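Local coordinates for protein putative transcriptional regulator, IclR family (Arthrobacter aurescens, PDB 3OBF) that probably regulates transcription by binding DNA through another part of the protein, this fragment being its IclR-type C-terminal domain of GAF-like fold, at residues R6-P11 with T168-G173; V128-H131 with M135-S138; S42-K47 with K145-Q150; V139-P144 with N154-A159. All coordinates share one frame; numbering follows the deposited sequence. Where two conformers were deposited one is given.

Contact 1. Residues R6-P11 with T168-G173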
loop_
_atom_site.group_PDB
_atom_site.type_symbol
_atom_site.label_atom_id
_atom_site.label_comp_id
_atom_site.label_asym_id
_atom_site.label_seq_id
_atom_site.Cartn_x
_atom_site.Cartn_y
_atom_site.Cartn_z
ATOM N N ARG A 6 6.022 5.872 12.774
ATOM C CA ARG A 6 4.999 6.897 12.792
ATOM C C ARG A 6 5.609 8.290 12.871
ATOM O O ARG A 6 5.159 9.215 12.179
ATOM C CB ARG A 6 3.990 6.658 13.921
ATOM C CG ARG A 6 2.918 5.600 13.523
ATOM C CD ARG A 6 1.814 5.460 14.560
ATOM N NE ARG A 6 2.344 4.953 15.829
ATOM C CZ ARG A 6 2.699 5.693 16.880
ATOM N NH1 ARG A 6 3.183 5.097 17.968
ATOM N NH2 ARG A 6 2.574 7.016 16.868
ATOM N N ARG A 7 6.645 8.421 13.696
ATOM C CA ARG A 7 7.301 9.693 13.879
ATOM C C ARG A 7 8.030 10.140 12.590
ATOM O O ARG A 7 7.914 11.280 12.149
ATOM C CB ARG A 7 8.257 9.618 15.090
ATOM C CG ARG A 7 9.284 10.736 15.163
ATOM C CD ARG A 7 9.629 11.059 16.621
ATOM N NE ARG A 7 8.403 11.433 17.353
ATOM C CZ ARG A 7 8.263 11.427 18.688
ATOM N NH1 ARG A 7 9.279 11.076 19.479
ATOM N NH2 ARG A 7 7.101 11.767 19.246
ATOM N N VAL A 8 8.770 9.229 11.984
ATOM C CA VAL A 8 9.550 9.581 10.820
ATOM C C VAL A 8 8.624 9.834 9.633
ATOM O O VAL A 8 8.900 10.681 8.792
ATOM C CB VAL A 8 10.565 8.461 10.503
ATOM C CG1 VAL A 8 10.987 8.518 9.055
ATOM C CG2 VAL A 8 11.763 8.564 11.433
ATOM N N ALA A 9 7.504 9.120 9.585
ATOM C CA ALA A 9 6.632 9.202 8.445
ATOM C C ALA A 9 5.809 10.460 8.439
ATOM O O ALA A 9 5.475 10.949 7.356
ATOM C CB ALA A 9 5.693 7.958 8.309
ATOM N N TYR A 10 5.430 10.964 9.614
ATOM C CA TYR A 10 4.469 12.065 9.628
ATOM C C TYR A 10 4.814 13.281 8.713
ATOM O O TYR A 10 3.963 13.692 7.932
ATOM C CB TYR A 10 4.095 12.524 11.043
ATOM C CG TYR A 10 3.086 13.638 10.960
ATOM C CD1 TYR A 10 1.732 13.356 10.860
ATOM C CD2 TYR A 10 3.490 14.986 10.913
ATOM C CE1 TYR A 10 0.782 14.375 10.748
ATOM C CE2 TYR A 10 2.531 16.015 10.797
ATOM C CZ TYR A 10 1.191 15.680 10.705
ATOM O OH TYR A 10 0.246 16.650 10.590
ATOM N N PRO A 11 6.054 13.848 8.815
ATOM C CA PRO A 11 6.375 15.002 7.958
ATOM C C PRO A 11 6.373 14.628 6.491
ATOM O O PRO A 11 6.106 15.490 5.623
ATOM C CB PRO A 11 7.815 15.370 8.334
ATOM C CG PRO A 11 8.106 14.656 9.619
ATOM C CD PRO A 11 7.169 13.481 9.703
ATOM N N THR A 168 12.104 5.126 4.608
ATOM C CA THR A 168 13.113 4.080 4.756
ATOM C C THR A 168 14.471 4.698 5.079
ATOM O O THR A 168 15.135 4.283 6.035
ATOM C CB THR A 168 13.242 3.264 3.470
ATOM O OG1 THR A 168 12.044 2.520 3.245
ATOM C CG2 THR A 168 14.447 2.296 3.530
ATOM N N THR A 169 14.880 5.678 4.271
ATOM C CA THR A 169 16.130 6.379 4.475
ATOM C C THR A 169 16.189 6.938 5.885
ATOM O O THR A 169 17.200 6.812 6.571
ATOM C CB THR A 169 16.253 7.565 3.503
ATOM O OG1 THR A 169 16.397 7.075 2.165
ATOM C CG2 THR A 169 17.457 8.464 3.853
ATOM N N ARG A 170 15.098 7.553 6.334
ATOM C CA ARG A 170 15.129 8.205 7.622
ATOM C C ARG A 170 15.127 7.230 8.785
ATOM O O ARG A 170 15.513 7.601 9.883
ATOM C CB ARG A 170 13.986 9.208 7.750
ATOM C CG ARG A 170 14.159 10.462 6.931
ATOM C CD ARG A 170 13.525 11.571 7.716
ATOM N NE ARG A 170 12.894 12.619 6.917
ATOM C CZ ARG A 170 11.699 13.151 7.213
ATOM N NH1 ARG A 170 10.988 12.700 8.270
ATOM N NH2 ARG A 170 11.202 14.112 6.439
ATOM N N LEU A 171 14.705 5.987 8.539
ATOM C CA LEU A 171 14.784 4.911 9.528
ATOM C C LEU A 171 16.159 4.242 9.581
ATOM O O LEU A 171 16.375 3.355 10.383
ATOM C CB LEU A 171 13.715 3.836 9.261
ATOM C CG LEU A 171 12.240 4.191 9.429
ATOM C CD1 LEU A 171 11.381 3.036 8.949
ATOM C CD2 LEU A 171 11.907 4.488 10.860
ATOM N N GLY A 172 17.087 4.644 8.716
ATOM C CA GLY A 172 18.343 3.902 8.565
ATOM C C GLY A 172 18.180 2.601 7.804
ATOM O O GLY A 172 19.046 1.728 7.870
ATOM N N GLY A 173 17.075 2.486 7.065
ATOM C CA GLY A 173 16.710 1.267 6.370
ATOM C C GLY A 173 17.342 1.176 5.006
ATOM O O GLY A 173 17.871 2.156 4.498
#
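The guanidinium of R170 turns its edge to P11, whose CG lies near the guanidinium plane and 3.7 Å from NH1. V8 O approaches the same NH1 obliquely, 3.0 Å away, yet the geometry is too poor for a hydrogen bond. The arm reaches across the helix 3-20 because it is bent at chi2 and chi3 (both -147°), carrying the charged end from beside V8 to beside P11, one turn further on.

The apolar part of the contact lies nearer the R170 backbone. V8 CG1, placed anti to its own nitrogen, presses on R170 CB at a close 3.3 Å, while the other branch, CG2, meets L171 CD2 at a looser 4.1 Å. Just after this the chain leaves helix 150-170 in a Schellman motif, with G172 at positive phi. L171 also lies on E4 and E5, and R170 on V12.

The two terminal helices thus meet at the surface through aliphatic packing and an arginine whose end reaches past V8 to P11. With no hydrogen bond or salt bridge between the two segments, the fit depends on shape, and the nearby carbonyl of V8 probably adds a mild electrostatic attraction for R170.

Contact 2. Residues V128-H131 with M135-S138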
loop_
_atom_site.group_PDB
_atom_site.type_symbol
_atom_site.label_atom_id
_atom_site.label_comp_id
_atom_site.label_asym_id
_atom_site.label_seq_id
_atom_site.Cartn_x
_atom_site.Cartn_y
_atom_site.Cartn_z
ATOM N N VAL A 128 8.135 0.159 3.103
ATOM C CA VAL A 128 9.086 0.889 3.914
ATOM C C VAL A 128 9.890 -0.195 4.578
ATOM O O VAL A 128 9.310 -1.179 5.031
ATOM C CB VAL A 128 8.349 1.738 4.987
ATOM C CG1 VAL A 128 9.340 2.297 6.036
ATOM C CG2 VAL A 128 7.584 2.874 4.318
ATOM N N TYR A 129 11.213 -0.045 4.604
ATOM C CA TYR A 129 12.102 -1.035 5.236
ATOM C C TYR A 129 12.884 -0.469 6.418
ATOM O O TYR A 129 13.200 0.722 6.437
ATOM C CB TYR A 129 13.119 -1.601 4.225
ATOM C CG TYR A 129 12.473 -2.273 3.060
ATOM C CD1 TYR A 129 12.099 -3.601 3.125
ATOM C CD2 TYR A 129 12.250 -1.575 1.882
ATOM C CE1 TYR A 129 11.490 -4.232 2.020
ATOM C CE2 TYR A 129 11.670 -2.184 0.786
ATOM C CZ TYR A 129 11.290 -3.508 0.867
ATOM O OH TYR A 129 10.690 -4.088 -0.218
ATOM N N ASP A 130 13.206 -1.338 7.379
ATOM C CA ASP A 130 14.067 -0.962 8.505
ATOM C C ASP A 130 15.523 -1.302 8.179
ATOM O O ASP A 130 15.826 -1.763 7.062
ATOM C CB ASP A 130 13.610 -1.622 9.821
ATOM C CG ASP A 130 13.848 -3.168 9.878
ATOM O OD1 ASP A 130 14.662 -3.755 9.092
ATOM O OD2 ASP A 130 13.209 -3.800 10.766
ATOM N N HIS A 131 16.415 -1.056 9.140
ATOM C CA HIS A 131 17.853 -1.203 8.929
ATOM C C HIS A 131 18.277 -2.675 8.722
ATOM O O HIS A 131 19.357 -2.958 8.241
ATOM C CB HIS A 131 18.627 -0.540 10.087
ATOM C CG HIS A 131 18.508 -1.273 11.394
ATOM N ND1 HIS A 131 19.382 -2.280 11.763
ATOM C CD2 HIS A 131 17.627 -1.143 12.418
ATOM C CE1 HIS A 131 19.046 -2.735 12.960
ATOM N NE2 HIS A 131 17.986 -2.063 13.382
HETATM N N MSE A 135 10.589 -5.494 5.875
HETATM C CA MSE A 135 9.539 -4.593 5.496
HETATM C C MSE A 135 8.711 -4.283 6.742
HETATM O O MSE A 135 8.180 -5.183 7.360
HETATM C CB MSE A 135 8.660 -5.188 4.394
HETATM C CG MSE A 135 7.676 -4.110 3.815
HETATM SE SE MSE A 135 6.374 -4.975 2.694
HETATM C CE MSE A 135 7.564 -5.629 1.258
ATOM N N VAL A 136 8.573 -3.012 7.090
ATOM C CA VAL A 136 7.939 -2.654 8.369
ATOM C C VAL A 136 6.654 -1.867 8.244
ATOM O O VAL A 136 5.899 -1.753 9.196
ATOM C CB VAL A 136 8.922 -1.901 9.321
ATOM C CG1 VAL A 136 10.061 -2.849 9.708
ATOM C CG2 VAL A 136 9.433 -0.631 8.682
ATOM N N ALA A 137 6.386 -1.345 7.052
ATOM C CA ALA A 137 5.217 -0.524 6.857
ATOM C C ALA A 137 5.074 -0.320 5.376
ATOM O O ALA A 137 5.924 -0.749 4.599
ATOM C CB ALA A 137 5.380 0.831 7.577
ATOM N N SER A 138 4.009 0.345 4.975
ATOM C CA SER A 138 3.958 0.858 3.642
ATOM C C SER A 138 3.275 2.201 3.579
ATOM O O SER A 138 2.486 2.547 4.447
ATOM C CB SER A 138 3.334 -0.158 2.688
ATOM O OG SER A 138 1.972 -0.007 2.590
#
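V128 is the tight point of this hairpin, because V136 and A137 both face it in a classic beta bulge. Its nitrogen donates to A137 O at 2.8 Å, arriving well above the carbonyl plane (39° out of it), and its own oxygen receives V136 N at 2.9 Å in a straighter bond, 166° at the hydrogen. The side chains fill in behind: V128 CB rests on A137 CB at 4.0 Å, and V128 CG1 on V136 CG2 at 3.9 Å.

Toward the turn the fit loosens. There V136 CG1 touches D130 OD2 (3.5 Å), while the other carboxylate oxygen, OD1, takes the backbone nitrogens of R132 and N134 and so pins the turn. On the sheet face opposite to V128 and A137, the Y129 ring crosses selenomethionine M135 at a slant, with CE1 3.8 Å from its CB and OH 3.8 Å from its CE. Replacing Y129 by an alanine is likely to leave one flank of M135 uncovered and its methyl end freer to turn.

M106 of helix 92-108 touches both Y129 and M135, and helix 62-69 adds V66 and F67 against M135. Helix 150-170 packs A164, V167 and T168 on V128, so the hairpin is covered by helices on both faces.

Contact 3. Residues S42-K47 with K145-Q150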
loop_
_atom_site.group_PDB
_atom_site.type_symbol
_atom_site.label_atom_id
_atom_site.label_comp_id
_atom_site.label_asym_id
_atom_site.label_seq_id
_atom_site.Cartn_x
_atom_site.Cartn_y
_atom_site.Cartn_z
ATOM N N SER A 42 -6.786 14.305 2.075
ATOM C CA SER A 42 -6.879 15.110 0.863
ATOM C C SER A 42 -7.463 16.497 1.177
ATOM O O SER A 42 -8.351 16.618 2.019
ATOM C CB SER A 42 -7.801 14.406 -0.138
ATOM O OG SER A 42 -8.001 15.192 -1.297
ATOM N N ARG A 43 -6.969 17.534 0.504
ATOM C CA ARG A 43 -7.507 18.900 0.675
ATOM C C ARG A 43 -8.884 19.006 0.021
ATOM O O ARG A 43 -9.563 20.016 0.147
ATOM C CB ARG A 43 -6.587 19.963 0.054
ATOM C CG ARG A 43 -6.506 19.842 -1.457
ATOM C CD ARG A 43 -5.602 20.866 -2.101
ATOM N NE ARG A 43 -5.589 20.656 -3.543
ATOM C CZ ARG A 43 -6.526 21.120 -4.371
ATOM N NH1 ARG A 43 -7.542 21.858 -3.902
ATOM N NH2 ARG A 43 -6.445 20.858 -5.669
ATOM N N HIS A 44 -9.273 17.977 -0.717
ATOM C CA HIS A 44 -10.618 17.936 -1.253
ATOM C C HIS A 44 -11.165 16.528 -1.292
ATOM O O HIS A 44 -11.538 16.037 -2.363
ATOM C CB HIS A 44 -10.744 18.664 -2.614
ATOM C CG HIS A 44 -9.812 18.188 -3.697
ATOM N ND1 HIS A 44 -8.695 17.416 -3.464
ATOM C CD2 HIS A 44 -9.810 18.445 -5.026
ATOM C CE1 HIS A 44 -8.062 17.191 -4.601
ATOM N NE2 HIS A 44 -8.722 17.805 -5.564
ATOM N N GLN A 45 -11.215 15.870 -0.132
ATOM C CA GLN A 45 -11.804 14.527 -0.087
ATOM C C GLN A 45 -13.319 14.594 -0.201
ATOM O O GLN A 45 -13.958 15.558 0.239
ATOM C CB GLN A 45 -11.385 13.710 1.136
ATOM C CG GLN A 45 -11.125 14.472 2.400
ATOM C CD GLN A 45 -11.152 13.567 3.618
ATOM O OE1 GLN A 45 -10.564 12.485 3.630
ATOM N NE2 GLN A 45 -11.850 14.007 4.653
ATOM N N VAL A 46 -13.888 13.592 -0.852
ATOM C CA VAL A 46 -15.325 13.458 -0.846
ATOM C C VAL A 46 -15.614 12.373 0.183
ATOM O O VAL A 46 -15.909 12.683 1.337
ATOM C CB VAL A 46 -15.919 13.233 -2.263
ATOM C CG1 VAL A 46 -15.788 14.508 -3.052
ATOM C CG2 VAL A 46 -15.221 12.085 -2.999
ATOM N N LYS A 47 -15.460 11.115 -0.200
ATOM C CA LYS A 47 -15.461 10.055 0.793
ATOM C C LYS A 47 -14.095 10.023 1.498
ATOM O O LYS A 47 -13.056 10.243 0.868
ATOM C CB LYS A 47 -15.873 8.712 0.165
ATOM C CG LYS A 47 -17.391 8.650 -0.191
ATOM C CD LYS A 47 -18.260 8.491 1.077
ATOM C CE LYS A 47 -19.761 8.405 0.777
ATOM N NZ LYS A 47 -20.434 9.735 0.719
ATOM N N LYS A 145 -11.619 7.268 -7.950
ATOM C CA LYS A 145 -11.375 6.901 -9.344
ATOM C C LYS A 145 -11.758 7.993 -10.340
ATOM O O LYS A 145 -11.022 8.218 -11.291
ATOM C CB LYS A 145 -12.031 5.570 -9.737
ATOM C CG LYS A 145 -11.487 5.006 -11.071
ATOM C CD LYS A 145 -11.569 3.471 -11.136
ATOM C CE LYS A 145 -11.375 2.947 -12.552
ATOM N NZ LYS A 145 -12.266 1.761 -12.856
ATOM N N PHE A 146 -12.874 8.688 -10.103
ATOM C CA PHE A 146 -13.337 9.684 -11.073
ATOM C C PHE A 146 -12.257 10.704 -11.497
ATOM O O PHE A 146 -12.231 11.130 -12.649
ATOM C CB PHE A 146 -14.642 10.382 -10.629
ATOM C CG PHE A 146 -14.475 11.325 -9.467
ATOM C CD1 PHE A 146 -13.994 12.628 -9.664
ATOM C CD2 PHE A 146 -14.810 10.923 -8.172
ATOM C CE1 PHE A 146 -13.827 13.507 -8.588
ATOM C CE2 PHE A 146 -14.655 11.801 -7.099
ATOM C CZ PHE A 146 -14.160 13.092 -7.307
ATOM N N ARG A 147 -11.348 11.070 -10.589
ATOM C CA ARG A 147 -10.407 12.139 -10.918
ATOM C C ARG A 147 -9.020 11.637 -11.247
ATOM O O ARG A 147 -8.115 12.423 -11.509
ATOM C CB ARG A 147 -10.384 13.246 -9.842
ATOM C CG ARG A 147 -10.157 12.804 -8.396
ATOM C CD ARG A 147 -9.881 14.037 -7.518
ATOM N NE ARG A 147 -9.376 13.692 -6.181
ATOM C CZ ARG A 147 -9.971 14.042 -5.041
ATOM N NH1 ARG A 147 -11.097 14.763 -5.073
ATOM N NH2 ARG A 147 -9.441 13.676 -3.868
ATOM N N VAL A 148 -8.864 10.324 -11.252
ATOM C CA VAL A 148 -7.557 9.709 -11.463
ATOM C C VAL A 148 -7.634 8.794 -12.658
ATOM O O VAL A 148 -8.357 7.800 -12.649
ATOM C CB VAL A 148 -7.048 8.876 -10.230
ATOM C CG1 VAL A 148 -5.680 8.297 -10.517
ATOM C CG2 VAL A 148 -6.978 9.723 -8.967
ATOM N N SER A 149 -6.885 9.155 -13.685
ATOM C CA SER A 149 -6.737 8.358 -14.871
ATOM C C SER A 149 -5.504 7.495 -14.668
ATOM O O SER A 149 -4.739 7.686 -13.692
ATOM C CB SER A 149 -6.506 9.289 -16.069
ATOM O OG SER A 149 -5.276 9.974 -15.905
ATOM N N GLN A 150 -5.308 6.548 -15.591
ATOM C CA GLN A 150 -4.140 5.677 -15.546
ATOM C C GLN A 150 -2.835 6.477 -15.464
ATOM O O GLN A 150 -1.917 6.094 -14.748
ATOM C CB GLN A 150 -4.116 4.687 -16.719
ATOM C CG GLN A 150 -3.104 3.549 -16.514
ATOM C CD GLN A 150 -3.555 2.217 -17.134
ATOM O OE1 GLN A 150 -4.387 2.181 -18.056
ATOM N NE2 GLN A 150 -3.001 1.113 -16.622
#
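R147 reaches over to H44 with its side chain extended from CG to NE. CB already points to the loop 42-47, and the straight methylenes serve as a spacer. NE comes within 4.1 Å of H44 CE1, and CZ sits over the same ring atom at 3.7 Å. The guanidinium therefore lies flat on the imidazole, planes 8° apart and centres separated by 3.9 Å. NH1 does two jobs: it stands over the middle of the ring and donates to H44 O (3.0 Å, 151° at the hydrogen). NH2 lies 3.3 Å from S42 OG and forms a salt bridge with E22.

H44 is itself held in place, since its backbone N and its ND1 both donate to S42 OG, the first making an ST turn. That hydroxyl in turn bonds to G21 O. The R43 guanidinium covers the other face of the ring. A leucine in place of H44 would probably cost R147 its flat stacking partner and leave S42 OG without the ND1 bond. At the margin, V46 CG2 meets the edge of the F146 ring, 4.1 Å from CE2.

With an arginine on each face, H44 probably favours the neutral state, and E22, salt-bridged to R147, probably offsets its charge.

Contact 4. Residues V139-P144 with N154-A159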
loop_
_atom_site.group_PDB
_atom_site.type_symbol
_atom_site.label_atom_id
_atom_site.label_comp_id
_atom_site.label_asym_id
_atom_site.label_seq_id
_atom_site.Cartn_x
_atom_site.Cartn_y
_atom_site.Cartn_z
ATOM N N VAL A 139 3.605 2.977 2.556
ATOM C CA VAL A 139 2.904 4.235 2.315
ATOM C C VAL A 139 1.800 4.007 1.272
ATOM O O VAL A 139 2.048 3.361 0.246
ATOM C CB VAL A 139 3.893 5.308 1.843
ATOM C CG1 VAL A 139 3.128 6.637 1.438
ATOM C CG2 VAL A 139 4.973 5.552 2.947
ATOM N N LEU A 140 0.596 4.509 1.557
ATOM C CA LEU A 140 -0.556 4.368 0.682
ATOM C C LEU A 140 -1.057 5.754 0.230
ATOM O O LEU A 140 -1.148 6.680 1.042
ATOM C CB LEU A 140 -1.682 3.612 1.411
ATOM C CG LEU A 140 -3.121 3.559 0.831
ATOM C CD1 LEU A 140 -3.170 2.779 -0.481
ATOM C CD2 LEU A 140 -4.185 3.001 1.858
ATOM N N ILE A 141 -1.361 5.879 -1.068
ATOM C CA ILE A 141 -2.103 7.007 -1.579
ATOM C C ILE A 141 -3.418 6.450 -2.112
ATOM O O ILE A 141 -3.448 5.832 -3.187
ATOM C CB ILE A 141 -1.354 7.811 -2.710
ATOM C CG1 ILE A 141 0.031 8.318 -2.245
ATOM C CG2 ILE A 141 -2.244 9.005 -3.177
ATOM C CD1 ILE A 141 0.856 9.009 -3.369
ATOM N N PRO A 142 -4.510 6.618 -1.349
ATOM C CA PRO A 142 -5.828 6.307 -1.926
ATOM C C PRO A 142 -6.447 7.547 -2.579
ATOM O O PRO A 142 -6.178 8.650 -2.139
ATOM C CB PRO A 142 -6.632 5.894 -0.708
ATOM C CG PRO A 142 -5.999 6.805 0.484
ATOM C CD PRO A 142 -4.598 7.147 0.031
ATOM N N ALA A 143 -7.256 7.383 -3.618
ATOM C CA ALA A 143 -7.891 8.524 -4.300
ATOM C C ALA A 143 -9.223 8.097 -4.974
ATOM O O ALA A 143 -9.418 6.904 -5.259
ATOM C CB ALA A 143 -6.931 9.128 -5.326
ATOM N N PRO A 144 -10.151 9.050 -5.202
ATOM C CA PRO A 144 -11.373 8.615 -5.929
ATOM C C PRO A 144 -11.094 8.381 -7.417
ATOM O O PRO A 144 -10.383 9.190 -8.048
ATOM C CB PRO A 144 -12.362 9.767 -5.725
ATOM C CG PRO A 144 -11.570 10.909 -5.102
ATOM C CD PRO A 144 -10.300 10.363 -4.540
ATOM N N ASN A 154 -0.082 6.458 -12.444
ATOM C CA ASN A 154 1.361 6.245 -12.558
ATOM C C ASN A 154 2.188 7.326 -11.875
ATOM O O ASN A 154 3.177 7.039 -11.223
ATOM C CB ASN A 154 1.801 6.016 -14.013
ATOM C CG ASN A 154 1.611 4.565 -14.436
ATOM O OD1 ASN A 154 0.504 4.138 -14.783
ATOM N ND2 ASN A 154 2.699 3.791 -14.397
ATOM N N SER A 155 1.754 8.568 -12.002
ATOM C CA SER A 155 2.403 9.656 -11.300
ATOM C C SER A 155 2.256 9.599 -9.767
ATOM O O SER A 155 3.200 9.924 -9.052
ATOM C CB SER A 155 1.877 10.978 -11.818
ATOM O OG SER A 155 2.696 11.991 -11.294
ATOM N N LEU A 156 1.079 9.219 -9.261
ATOM C CA LEU A 156 0.909 8.969 -7.813
ATOM C C LEU A 156 1.849 7.864 -7.310
ATOM O O LEU A 156 2.496 8.002 -6.265
ATOM C CB LEU A 156 -0.550 8.652 -7.454
ATOM C CG LEU A 156 -1.484 9.867 -7.672
ATOM C CD1 LEU A 156 -2.941 9.514 -7.452
ATOM C CD2 LEU A 156 -1.098 11.002 -6.745
ATOM N N GLY A 157 1.943 6.784 -8.086
ATOM C CA GLY A 157 2.809 5.648 -7.753
ATOM C C GLY A 157 4.258 6.051 -7.562
ATOM O O GLY A 157 4.918 5.622 -6.610
ATOM N N GLU A 158 4.762 6.869 -8.476
ATOM C CA GLU A 158 6.135 7.369 -8.379
ATOM C C GLU A 158 6.281 8.240 -7.141
ATOM O O GLU A 158 7.269 8.139 -6.410
ATOM C CB GLU A 158 6.510 8.177 -9.630
ATOM C CG GLU A 158 7.888 8.838 -9.570
ATOM C CD GLU A 158 8.272 9.516 -10.894
ATOM O OE1 GLU A 158 7.651 9.197 -11.934
ATOM O OE2 GLU A 158 9.201 10.356 -10.900
ATOM N N ALA A 159 5.292 9.096 -6.907
ATOM C CA ALA A 159 5.299 9.944 -5.721
ATOM C C ALA A 159 5.296 9.068 -4.460
ATOM O O ALA A 159 6.041 9.321 -3.507
ATOM C CB ALA A 159 4.090 10.882 -5.728
#
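I141 sends its CG1 branch beside the backbone nitrogen (chi1 -57°) and then runs straight out, chi2 175°, so that CD1 reaches segment 154-159 of helix 150-170. The same rotation sets CG2 anti to the nitrogen and turns it to L156. L156 answers with CG anti to its carbonyl carbon (chi1 -67°), which helps bring CD2 to 4.2 Å from I141 CG2.

CD1 makes the nearest approach of the contact, 3.5 Å from the backbone oxygen of L156. It also touches A159 CB at 4.4 Å, one helical turn beyond L156. The isoleucine thus spans the turn between L156 and A159: CG2 meets the L156 side chain, while CD1 meets the L156 carbonyl oxygen and A159. No hydrogen bond joins strand to helix here; the contact is apolar apart from that methyl resting on a carbonyl oxygen. The buried area is modest because I141 does nearly all the touching from the strand side.

Helix 3-20 adds L16, which touches both I141 and A159, and C160 of helix 150-170 also lies on I141. From the adjoining strand 121-129, V124 packs on both I141 and L156. Strand 135-144 lies inside the sheet, between 24-29 and 121-129, and the two terminal helices pack side by side against this face.

In the fold
Contact 4 is the buried one, its centre about 9 Å from the centre of the chain, and contact 2 is partly buried; contacts 1 and 3 lie at the surface. Strand 135-144 serves both 2 and 4, which meet where V128 touches V139, while helix 150-170 serves both 1 and 4. Contacts 1 and 2 adjoin through T168, whose OG1 probably bonds to Y129 N, whereas 2 and 3 lie on opposite sides of the centre. V148, from the loop of contact 3, packs on A143 and L156 of contact 4. Chemistry follows place: aliphatic packing in 4, backbone pairing in 2, and arginines at the surface, merely leaning in 1 but stacked and bonded in 3.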